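Local coordinates for regulatory Subunit of Protein Kinase A (cAMP-dependent) from Euglena gracilis (Euglena gracilis, PDB 6RSX), which binds cyclic AMP in two tandem cyclic nucleotide-binding domains and probably regulates the catalytic subunit of protein kinase A in response, at residues F70-Y75 with A111-L116; D161-V166 with M178-A183; S239-Q244 with P272-L277. All blocks are in the same frame, centred on the assembly; numbering follows the deposited sequence. Where two conformers were deposited one is given.

Contact 1: residues F70-Y75 with A111-L116. With CMP (adenosine-3',5'-cyclic-monophosphate), chain B.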
loop_
_atom_site.group_PDB
_atom_site.type_symbol
_atom_site.label_atom_id
_atom_site.label_comp_id
_atom_site.label_asym_id
_atom_site.label_seq_id
_atom_site.Cartn_x
_atom_site.Cartn_y
_atom_site.Cartn_z
ATOM N N PHE A 70 -14.952 -10.194 18.520
ATOM C CA PHE A 70 -14.922 -10.117 17.057
ATOM C C PHE A 70 -15.626 -8.852 16.578
ATOM O O PHE A 70 -16.818 -8.626 16.862
ATOM C CB PHE A 70 -15.568 -11.347 16.416
ATOM C CG PHE A 70 -14.739 -12.597 16.517
ATOM C CD1 PHE A 70 -14.847 -13.426 17.621
ATOM C CD2 PHE A 70 -13.827 -12.937 15.517
ATOM C CE1 PHE A 70 -14.073 -14.585 17.719
ATOM C CE2 PHE A 70 -13.033 -14.106 15.623
ATOM C CZ PHE A 70 -13.156 -14.909 16.708
ATOM N N ILE A 71 -14.912 -8.058 15.796
ATOM C CA ILE A 71 -15.509 -6.897 15.155
ATOM C C ILE A 71 -16.384 -7.326 13.990
ATOM O O ILE A 71 -17.438 -6.724 13.722
ATOM C CB ILE A 71 -14.378 -5.950 14.717
ATOM C CG1 ILE A 71 -13.716 -5.400 15.991
ATOM C CG2 ILE A 71 -14.943 -4.813 13.892
ATOM C CD1 ILE A 71 -12.231 -5.302 15.890
ATOM N N MET A 72 -15.959 -8.368 13.282
ATOM C CA MET A 72 -16.739 -8.996 12.226
ATOM C C MET A 72 -16.321 -10.455 12.129
ATOM O O MET A 72 -15.202 -10.832 12.496
ATOM C CB MET A 72 -16.555 -8.317 10.878
ATOM C CG MET A 72 -15.062 -8.333 10.354
ATOM S SD MET A 72 -14.932 -7.511 8.738
ATOM C CE MET A 72 -15.347 -5.849 9.194
ATOM N N LYS A 73 -17.245 -11.286 11.650
ATOM C CA LYS A 73 -16.952 -12.687 11.425
ATOM C C LYS A 73 -16.981 -12.993 9.943
ATOM O O LYS A 73 -17.813 -12.464 9.197
ATOM C CB LYS A 73 -17.933 -13.593 12.169
ATOM C CG LYS A 73 -17.983 -13.289 13.626
ATOM C CD LYS A 73 -17.757 -14.543 14.438
ATOM C CE LYS A 73 -16.451 -15.256 14.070
ATOM N NZ LYS A 73 -16.353 -16.544 14.830
ATOM N N GLN A 74 -16.082 -13.873 9.539
ATOM C CA GLN A 74 -16.061 -14.351 8.167
ATOM C C GLN A 74 -17.470 -14.819 7.800
ATOM O O GLN A 74 -18.172 -15.374 8.633
ATOM C CB GLN A 74 -15.064 -15.490 8.026
ATOM C CG GLN A 74 -14.787 -15.856 6.586
ATOM C CD GLN A 74 -13.682 -16.893 6.497
ATOM O OE1 GLN A 74 -12.955 -17.072 7.461
ATOM N NE2 GLN A 74 -13.577 -17.608 5.366
ATOM N N TYR A 75 -17.818 -14.617 6.545
ATOM C CA TYR A 75 -19.170 -14.902 5.993
ATOM C C TYR A 75 -20.294 -13.964 6.430
ATOM O O TYR A 75 -21.413 -14.072 5.883
ATOM C CB TYR A 75 -19.575 -16.362 6.307
ATOM C CG TYR A 75 -18.524 -17.379 6.030
ATOM C CD1 TYR A 75 -18.061 -17.647 4.718
ATOM C CD2 TYR A 75 -17.977 -18.122 7.077
ATOM C CE1 TYR A 75 -17.046 -18.611 4.497
ATOM C CE2 TYR A 75 -16.999 -19.067 6.848
ATOM C CZ TYR A 75 -16.561 -19.328 5.559
ATOM O OH TYR A 75 -15.577 -20.274 5.400
ATOM N N ALA A 111 -4.379 0.832 9.958
ATOM C CA ALA A 111 -4.800 -0.187 9.012
ATOM C C ALA A 111 -6.311 -0.132 8.833
ATOM O O ALA A 111 -7.069 0.138 9.769
ATOM C CB ALA A 111 -4.400 -1.585 9.470
ATOM N N SER A 112 -6.733 -0.412 7.630
ATOM C CA SER A 112 -8.184 -0.487 7.414
ATOM C C SER A 112 -8.558 -1.930 7.094
ATOM O O SER A 112 -7.725 -2.739 6.651
ATOM C CB SER A 112 -8.592 0.471 6.303
ATOM O OG SER A 112 -7.837 0.234 5.127
ATOM N N PHE A 113 -9.848 -2.225 7.271
ATOM C CA PHE A 113 -10.406 -3.521 6.926
ATOM C C PHE A 113 -11.914 -3.386 6.690
ATOM O O PHE A 113 -12.608 -2.535 7.283
ATOM C CB PHE A 113 -10.128 -4.609 7.995
ATOM C CG PHE A 113 -10.637 -4.285 9.348
ATOM C CD1 PHE A 113 -9.880 -3.530 10.236
ATOM C CD2 PHE A 113 -11.874 -4.780 9.783
ATOM C CE1 PHE A 113 -10.364 -3.235 11.524
ATOM C CE2 PHE A 113 -12.354 -4.498 11.051
ATOM C CZ PHE A 113 -11.603 -3.715 11.936
ATOM N N GLY A 114 -12.414 -4.292 5.865
ATOM C CA GLY A 114 -13.847 -4.426 5.642
ATOM C C GLY A 114 -14.317 -3.849 4.323
ATOM O O GLY A 114 -15.523 -3.701 4.119
ATOM N N GLU A 115 -13.405 -3.580 3.403
ATOM C CA GLU A 115 -13.808 -2.954 2.153
ATOM C C GLU A 115 -14.380 -3.966 1.152
ATOM O O GLU A 115 -15.208 -3.575 0.319
ATOM C CB GLU A 115 -12.603 -2.209 1.534
ATOM C CG GLU A 115 -11.641 -3.036 0.723
ATOM C CD GLU A 115 -10.595 -3.794 1.546
ATOM O OE1 GLU A 115 -10.632 -3.736 2.804
ATOM O OE2 GLU A 115 -9.765 -4.474 0.912
ATOM N N LEU A 116 -13.952 -5.237 1.208
ATOM C CA LEU A 116 -14.285 -6.173 0.134
ATOM C C LEU A 116 -15.794 -6.392 0.070
ATOM O O LEU A 116 -16.397 -6.338 -1.010
ATOM C CB LEU A 116 -13.610 -7.507 0.345
ATOM C CG LEU A 116 -12.048 -7.515 0.255
ATOM C CD1 LEU A 116 -11.547 -8.915 0.515
ATOM C CD2 LEU A 116 -11.587 -7.003 -1.107
HETATM P P CMP B . -14.110 -7.992 4.026
HETATM O O1P CMP B . -15.286 -6.973 3.845
HETATM O O2P CMP B . -14.033 -9.275 3.309
HETATM O "O5'" CMP B . -14.060 -8.436 5.571
HETATM C "C5'" CMP B . -12.876 -8.996 6.136
HETATM C "C4'" CMP B . -11.747 -8.072 5.786
HETATM O "O4'" CMP B . -10.451 -8.531 6.191
HETATM C "C3'" CMP B . -11.570 -7.877 4.302
HETATM O "O3'" CMP B . -12.644 -7.162 3.735
HETATM C "C2'" CMP B . -10.207 -7.182 4.220
HETATM O "O2'" CMP B . -10.395 -5.791 4.420
HETATM C "C1'" CMP B . -9.481 -7.789 5.454
HETATM N N9 CMP B . -8.391 -8.700 5.125
HETATM C C8 CMP B . -7.126 -8.647 5.670
HETATM N N7 CMP B . -6.424 -9.657 5.188
HETATM C C5 CMP B . -7.217 -10.306 4.323
HETATM C C6 CMP B . -6.920 -11.398 3.553
HETATM N N6 CMP B . -5.713 -12.179 3.426
HETATM N N1 CMP B . -7.804 -11.906 2.724
HETATM C C2 CMP B . -9.048 -11.339 2.691
HETATM N N3 CMP B . -9.368 -10.235 3.444
HETATM C C4 CMP B . -8.432 -9.733 4.278
#
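The phosphate-binding cassette of the first cyclic nucleotide-binding domain begins in A111-L116, where Phe113 and Gly114 pack against Ile71 and Met72 at a corner of the beta-barrel. Both aliphatic side chains come to the rim of the Phe113 ring, not over a face: Ile71 CG2 lies in the ring plane, 3.9 Å from Phe113 CE2, and Met72 CE approaches Phe113 CD2 at 3.7 Å. Met72 and Phe113 run past each other in opposite directions. The thioether is bent at its last torsion (chi3 66°), which turns the methyl to the ring while the sulfur faces the nucleotide, with Met72 SD 3.4 Å from CMP O5'. Met72 CE also lies 4.1 Å from Gly114 CA. At Gly114, whose phi is 104°, a CB would collide with the carbonyl O of Phe113 and would fit only tightly against this methyl. The ribose is held beside this patch. Gly114 N donates a nearly straight bond of 2.9 Å to CMP O2' (170° at the hydrogen), and the same hydroxyl donates to Glu115 OE1 at 2.6 Å. Leu116 N, at the start of helix 115-120, makes a weak 3.4 Å bond to CMP O3'. Glu115 OE2 is engaged by Arg156 and Tyr175, which should fix the rotation of the carboxylate, and Arg124, which is also hydrogen-bonded to CMP, bonds the carbonyl O of Gly114. The hydroxyl O2' is thus both acceptor and donor, matched to a backbone amide and a carboxylate, which is consistent with recognition of the ribose 2'-hydroxyl. The neighbouring apolar rim carries no hydrogen bond between the segments; Met72 joins the two, its sulfur against O5' of the cyclic phosphate and its methyl in the rim.

Contact 2: residues D161-V166 with M178-A183; sequences DFLAQV and MTMADA
Leu163 of helix 149-165 reaches across to Met180 and Ala181 of helix 174-183, and these three buried residues make the apolar contact in the helical junction between the two cyclic nucleotide-binding domains. The two methyls of the leucine divide the work. Leu163 CD1 meets Ala181 CB at 3.7 Å and comes equally near Ala181 N, so it rests on the helix backbone as well as on the small side chain. Leu163 CD2 instead reaches the base of the methionine, 4.0 Å from Met180 CG, where the two side chains cross obliquely. Met180 has CG opposite its backbone N (chi1 -179°), which sets that carbon against the leucine; two successive bends at chi2 and chi3 then lead the sulfur and the terminal methyl away from it. Phe169, in the loop joining the helices, touches both Leu163 and Met180, and Leu184 adds to the leucine's surroundings. No hydrogen bond joins D161-V166 to M178-A183, and each segment keeps its own helical bonds, for instance Asp182 N to Met178 O at 3.0 Å. The polar ties run farther back along helix 149-165: Asp182 forms a salt bridge with Arg156, and Lys155 NZ donates to the carbonyl O of Ala181. Arg156 also pairs with Glu115, so the same guanidinium links this second helix to the ribose site of the first domain. The contact itself rests on shape and burial of hydrocarbon: a branched leucine is set over an alanine small enough to admit it. The Leu163 patch thus holds the helices together without directional bonds of its own, while the lysine and arginine supply directional ties between the same two helices.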
loop_
_atom_site.group_PDB
_atom_site.type_symbol
_atom_site.label_atom_id
_atom_site.label_comp_id
_atom_site.label_asym_id
_atom_site.label_seq_id
_atom_site.Cartn_x
_atom_site.Cartn_y
_atom_site.Cartn_z
ATOM N N ASP A 161 -3.469 -7.510 -13.775
ATOM C CA ASP A 161 -2.590 -8.233 -14.696
ATOM C C ASP A 161 -1.118 -7.920 -14.417
ATOM O O ASP A 161 -0.274 -8.828 -14.349
ATOM C CB ASP A 161 -2.941 -7.899 -16.151
ATOM C CG ASP A 161 -4.313 -8.404 -16.550
ATOM O OD1 ASP A 161 -4.811 -9.346 -15.890
ATOM O OD2 ASP A 161 -4.892 -7.858 -17.517
ATOM N N PHE A 162 -0.796 -6.636 -14.244
ATOM C CA PHE A 162 0.593 -6.251 -14.002
ATOM C C PHE A 162 1.160 -6.978 -12.788
ATOM O O PHE A 162 2.230 -7.597 -12.859
ATOM C CB PHE A 162 0.688 -4.734 -13.823
ATOM C CG PHE A 162 2.103 -4.229 -13.643
ATOM C CD1 PHE A 162 3.002 -4.275 -14.692
ATOM C CD2 PHE A 162 2.522 -3.702 -12.430
ATOM C CE1 PHE A 162 4.314 -3.808 -14.532
ATOM C CE2 PHE A 162 3.817 -3.232 -12.266
ATOM C CZ PHE A 162 4.716 -3.292 -13.310
ATOM N N LEU A 163 0.444 -6.930 -11.662
ATOM C CA LEU A 163 0.968 -7.512 -10.432
ATOM C C LEU A 163 1.089 -9.027 -10.536
ATOM O O LEU A 163 1.978 -9.623 -9.914
ATOM C CB LEU A 163 0.080 -7.115 -9.247
ATOM C CG LEU A 163 -0.034 -5.596 -9.067
ATOM C CD1 LEU A 163 -1.132 -5.199 -8.061
ATOM C CD2 LEU A 163 1.292 -5.027 -8.670
ATOM N N ALA A 164 0.233 -9.659 -11.338
ATOM C CA ALA A 164 0.314 -11.105 -11.510
ATOM C C ALA A 164 1.497 -11.537 -12.372
ATOM O O ALA A 164 1.948 -12.679 -12.235
ATOM C CB ALA A 164 -0.981 -11.644 -12.115
ATOM N N GLN A 165 2.022 -10.665 -13.238
ATOM C CA GLN A 165 3.056 -11.068 -14.185
ATOM C C GLN A 165 4.407 -10.394 -13.955
ATOM O O GLN A 165 5.311 -10.546 -14.786
ATOM C CB GLN A 165 2.589 -10.803 -15.617
ATOM C CG GLN A 165 2.637 -9.347 -16.012
ATOM C CD GLN A 165 1.740 -9.032 -17.195
ATOM O OE1 GLN A 165 0.949 -9.875 -17.635
ATOM N NE2 GLN A 165 1.853 -7.808 -17.713
ATOM N N VAL A 166 4.592 -9.667 -12.857
ATOM C CA VAL A 166 5.883 -9.064 -12.528
ATOM C C VAL A 166 6.586 -9.967 -11.529
ATOM O O VAL A 166 6.049 -10.199 -10.431
ATOM C CB VAL A 166 5.717 -7.648 -11.956
ATOM C CG1 VAL A 166 7.055 -7.149 -11.389
ATOM C CG2 VAL A 166 5.180 -6.706 -13.022
ATOM N N MET A 178 -3.996 -6.906 -3.990
ATOM C CA MET A 178 -4.946 -5.804 -3.940
ATOM C C MET A 178 -4.381 -4.619 -3.170
ATOM O O MET A 178 -4.540 -3.467 -3.586
ATOM C CB MET A 178 -6.259 -6.274 -3.299
ATOM C CG MET A 178 -6.761 -7.569 -3.866
ATOM S SD MET A 178 -8.466 -7.859 -3.323
ATOM C CE MET A 178 -9.430 -6.703 -4.315
ATOM N N THR A 179 -3.758 -4.873 -2.023
ATOM C CA THR A 179 -3.256 -3.761 -1.221
ATOM C C THR A 179 -2.034 -3.143 -1.893
ATOM O O THR A 179 -1.802 -1.937 -1.772
ATOM C CB THR A 179 -2.931 -4.231 0.197
ATOM O OG1 THR A 179 -2.045 -5.327 0.120
ATOM C CG2 THR A 179 -4.177 -4.729 0.893
ATOM N N MET A 180 -1.298 -3.947 -2.655
ATOM C CA MET A 180 -0.187 -3.400 -3.433
ATOM C C MET A 180 -0.724 -2.473 -4.513
ATOM O O MET A 180 -0.232 -1.349 -4.682
ATOM C CB MET A 180 0.652 -4.538 -4.025
ATOM C CG MET A 180 1.868 -4.034 -4.857
ATOM S SD MET A 180 3.045 -3.062 -3.892
ATOM C CE MET A 180 3.640 -4.259 -2.739
ATOM N N ALA A 181 -1.789 -2.895 -5.206
ATOM C CA ALA A 181 -2.412 -2.013 -6.175
ATOM C C ALA A 181 -2.864 -0.710 -5.539
ATOM O O ALA A 181 -2.701 0.354 -6.143
ATOM C CB ALA A 181 -3.588 -2.714 -6.852
ATOM N N ASP A 182 -3.500 -0.765 -4.351
ATOM C CA ASP A 182 -3.916 0.476 -3.697
ATOM C C ASP A 182 -2.737 1.434 -3.547
ATOM O O ASP A 182 -2.880 2.657 -3.734
ATOM C CB ASP A 182 -4.479 0.196 -2.294
ATOM C CG ASP A 182 -5.768 -0.638 -2.305
ATOM O OD1 ASP A 182 -6.455 -0.698 -3.344
ATOM O OD2 ASP A 182 -6.094 -1.213 -1.237
ATOM N N ALA A 183 -1.588 0.894 -3.150
ATOM C CA ALA A 183 -0.439 1.695 -2.731
ATOM C C ALA A 183 0.372 2.238 -3.909
ATOM O O ALA A 183 0.953 3.320 -3.799
ATOM C CB ALA A 183 0.475 0.863 -1.830
#

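Contact 3: residues S239-Q244 with P272-L277. With CMP (adenosine-3',5'-cyclic-monophosphate), chain C.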
loop_
_atom_site.group_PDB
_atom_site.type_symbol
_atom_site.label_atom_id
_atom_site.label_comp_id
_atom_site.label_asym_id
_atom_site.label_seq_id
_atom_site.Cartn_x
_atom_site.Cartn_y
_atom_site.Cartn_z
ATOM N N SER A 239 18.455 2.103 -0.828
ATOM C CA SER A 239 18.378 3.239 0.080
ATOM C C SER A 239 17.275 3.037 1.106
ATOM O O SER A 239 17.415 3.421 2.271
ATOM C CB SER A 239 18.151 4.534 -0.701
ATOM O OG SER A 239 17.047 4.421 -1.601
ATOM N N LEU A 240 16.163 2.431 0.690
ATOM C CA LEU A 240 15.055 2.276 1.612
ATOM C C LEU A 240 15.269 1.102 2.549
ATOM O O LEU A 240 14.929 1.192 3.732
ATOM C CB LEU A 240 13.749 2.119 0.827
ATOM C CG LEU A 240 13.337 3.312 -0.038
ATOM C CD1 LEU A 240 11.999 3.017 -0.746
ATOM C CD2 LEU A 240 13.259 4.595 0.766
ATOM N N MET A 241 15.825 -0.009 2.053
ATOM C CA MET A 241 15.949 -1.200 2.892
ATOM C C MET A 241 16.995 -1.012 3.984
ATOM O O MET A 241 16.850 -1.548 5.092
ATOM C CB MET A 241 16.287 -2.421 2.038
ATOM C CG MET A 241 15.196 -2.790 1.056
ATOM S SD MET A 241 15.622 -4.119 -0.068
ATOM C CE MET A 241 15.476 -5.548 1.008
ATOM N N PHE A 242 18.058 -0.262 3.691
ATOM C CA PHE A 242 19.201 -0.130 4.591
ATOM C C PHE A 242 19.378 1.295 5.093
ATOM O O PHE A 242 20.399 1.599 5.727
ATOM C CB PHE A 242 20.474 -0.601 3.893
ATOM C CG PHE A 242 20.331 -1.933 3.235
ATOM C CD1 PHE A 242 19.933 -3.037 3.966
ATOM C CD2 PHE A 242 20.599 -2.084 1.885
ATOM C CE1 PHE A 242 19.793 -4.269 3.364
ATOM C CE2 PHE A 242 20.462 -3.319 1.276
ATOM C CZ PHE A 242 20.061 -4.412 2.019
ATOM N N ASN A 243 18.415 2.171 4.821
ATOM C CA ASN A 243 18.439 3.567 5.256
ATOM C C ASN A 243 19.802 4.210 4.985
ATOM O O ASN A 243 20.546 4.587 5.889
ATOM C CB ASN A 243 18.069 3.686 6.737
ATOM C CG ASN A 243 17.530 5.055 7.085
ATOM O OD1 ASN A 243 17.728 6.023 6.345
ATOM N ND2 ASN A 243 16.837 5.145 8.211
ATOM N N GLN A 244 20.096 4.332 3.693
ATOM C CA GLN A 244 21.345 4.921 3.244
ATOM C C GLN A 244 21.087 5.718 1.973
ATOM O O GLN A 244 20.019 5.581 1.358
ATOM C CB GLN A 244 22.388 3.831 2.997
ATOM C CG GLN A 244 22.154 3.066 1.698
ATOM C CD GLN A 244 22.801 1.685 1.669
ATOM O OE1 GLN A 244 23.143 1.115 2.711
ATOM N NE2 GLN A 244 22.955 1.136 0.467
ATOM N N PRO A 272 6.517 -9.673 1.709
ATOM C CA PRO A 272 6.518 -10.645 0.605
ATOM C C PRO A 272 7.497 -10.330 -0.525
ATOM O O PRO A 272 7.612 -11.142 -1.451
ATOM C CB PRO A 272 5.062 -10.613 0.106
ATOM C CG PRO A 272 4.497 -9.333 0.631
ATOM C CD PRO A 272 5.181 -9.088 1.926
ATOM N N MET A 273 8.207 -9.199 -0.490
ATOM C CA MET A 273 9.147 -8.864 -1.556
ATOM C C MET A 273 10.599 -9.046 -1.150
ATOM O O MET A 273 11.475 -9.056 -2.024
ATOM C CB MET A 273 8.960 -7.409 -2.019
ATOM C CG MET A 273 7.669 -7.115 -2.783
ATOM S SD MET A 273 7.580 -5.381 -3.317
ATOM C CE MET A 273 7.755 -4.514 -1.761
ATOM N N GLU A 274 10.877 -9.166 0.147
ATOM C CA GLU A 274 12.240 -8.937 0.618
ATOM C C GLU A 274 13.219 -9.981 0.088
ATOM O O GLU A 274 14.356 -9.646 -0.255
ATOM C CB GLU A 274 12.278 -8.903 2.141
ATOM C CG GLU A 274 13.568 -8.322 2.673
ATOM C CD GLU A 274 13.630 -8.314 4.186
ATOM O OE1 GLU A 274 13.074 -9.248 4.809
ATOM O OE2 GLU A 274 14.233 -7.369 4.744
ATOM N N GLU A 275 12.816 -11.249 0.028
ATOM C CA GLU A 275 13.741 -12.264 -0.464
ATOM C C GLU A 275 14.086 -12.028 -1.927
ATOM O O GLU A 275 15.245 -12.173 -2.326
ATOM C CB GLU A 275 13.156 -13.659 -0.279
ATOM C CG GLU A 275 13.265 -14.178 1.134
ATOM C CD GLU A 275 13.199 -15.688 1.193
ATOM O OE1 GLU A 275 13.381 -16.328 0.130
ATOM O OE2 GLU A 275 12.967 -16.229 2.297
ATOM N N ILE A 276 13.089 -11.689 -2.749
ATOM C CA ILE A 276 13.371 -11.394 -4.149
ATOM C C ILE A 276 14.308 -10.196 -4.255
ATOM O O ILE A 276 15.274 -10.211 -5.031
ATOM C CB ILE A 276 12.068 -11.170 -4.930
ATOM C CG1 ILE A 276 11.356 -12.512 -5.159
ATOM C CG2 ILE A 276 12.364 -10.447 -6.246
ATOM C CD1 ILE A 276 9.972 -12.405 -5.794
ATOM N N LEU A 277 14.052 -9.152 -3.460
ATOM C CA LEU A 277 14.897 -7.962 -3.492
ATOM C C LEU A 277 16.322 -8.282 -3.054
ATOM O O LEU A 277 17.290 -7.761 -3.629
ATOM C CB LEU A 277 14.296 -6.879 -2.598
ATOM C CG LEU A 277 13.010 -6.296 -3.179
ATOM C CD1 LEU A 277 12.327 -5.379 -2.165
ATOM C CD2 LEU A 277 13.319 -5.564 -4.490
HETATM P P CMP C . 19.406 2.649 -4.633
HETATM O O1P CMP C . 18.227 3.028 -3.562
HETATM O O2P CMP C . 20.787 2.629 -4.105
HETATM O "O5'" CMP C . 19.395 3.776 -5.761
HETATM C "C5'" CMP C . 19.986 3.494 -7.036
HETATM C "C4'" CMP C . 19.533 2.123 -7.463
HETATM O "O4'" CMP C . 20.103 1.631 -8.687
HETATM C "C3'" CMP C . 19.802 0.986 -6.515
HETATM O "O3'" CMP C . 19.116 1.119 -5.272
HETATM C "C2'" CMP C . 19.385 -0.212 -7.354
HETATM O "O2'" CMP C . 17.951 -0.342 -7.292
HETATM C "C1'" CMP C . 19.748 0.269 -8.779
HETATM N N9 CMP C . 20.812 -0.509 -9.421
HETATM C C8 CMP C . 20.697 -1.124 -10.603
HETATM N N7 CMP C . 21.857 -1.719 -10.862
HETATM C C5 CMP C . 22.687 -1.434 -9.843
HETATM C C6 CMP C . 23.993 -1.801 -9.635
HETATM N N6 CMP C . 24.882 -2.601 -10.428
HETATM N N1 CMP C . 24.623 -1.425 -8.538
HETATM C C2 CMP C . 23.966 -0.658 -7.627
HETATM N N3 CMP C . 22.654 -0.295 -7.824
HETATM C C4 CMP C . 22.051 -0.687 -8.947
#
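The Phe242 ring has Met241 CB over the centre of one face, 4.0 Å above the plane; Phe242 also touches Met281. The same methionine carries the contact onward to helix 274-280. Its extended chain bends only at the last torsion (chi3 76°), which brings the methyl to both partners while the sulfur stays with Leu277: Met241 CE passes slantwise over the aliphatic stem of Glu274, 3.8 Å from Glu274 CG, and also reaches Leu277 CB, and Met241 SD rests 4.0 Å from Leu277 CB. Phe266 backs both Met241 and Leu277. An alanine here would lose the thioether, and the gap left is likely to uncover Leu277 and the glutamate stem and loosen the grip between the two helices. Earlier in the same short helix, Ser239 holds the nucleotide phosphate: its backbone N bonds CMP O1P at 2.9 Å, and Ser239 OG donates to the same oxygen at 2.7 Å. Asn243 leaves the helix with positive phi, and Gln244 N reaches back to Ser239 O at 3.2 Å. This is the phosphate-binding cassette of the second cyclic nucleotide-binding domain: a short helix presenting the amide and hydroxyl of Ser239 to the cyclic phosphate, backed by the helices that follow the beta-barrel.

The three contacts follow one another along the chain, each closing before the next opens. Contacts 1 and 3 sit in the two successive cyclic nucleotide-binding domains, on opposite sides of the chain's centre, their centres about 30 Å apart, and each holds part of its own cyclic AMP site. Contact 2 lies between them, centre to centre about 21 Å from contact 1 and 18 Å from contact 3, on helices 149-165 and 174-183, which connect the domains. It touches both: Leu116 CD2 packs on Met178 CE at 3.9 Å in one of two methionine conformers, and Met180 CE on Met273 SD at 4.1 Å. Packing thus runs from one cassette toward the other, perhaps aiding communication.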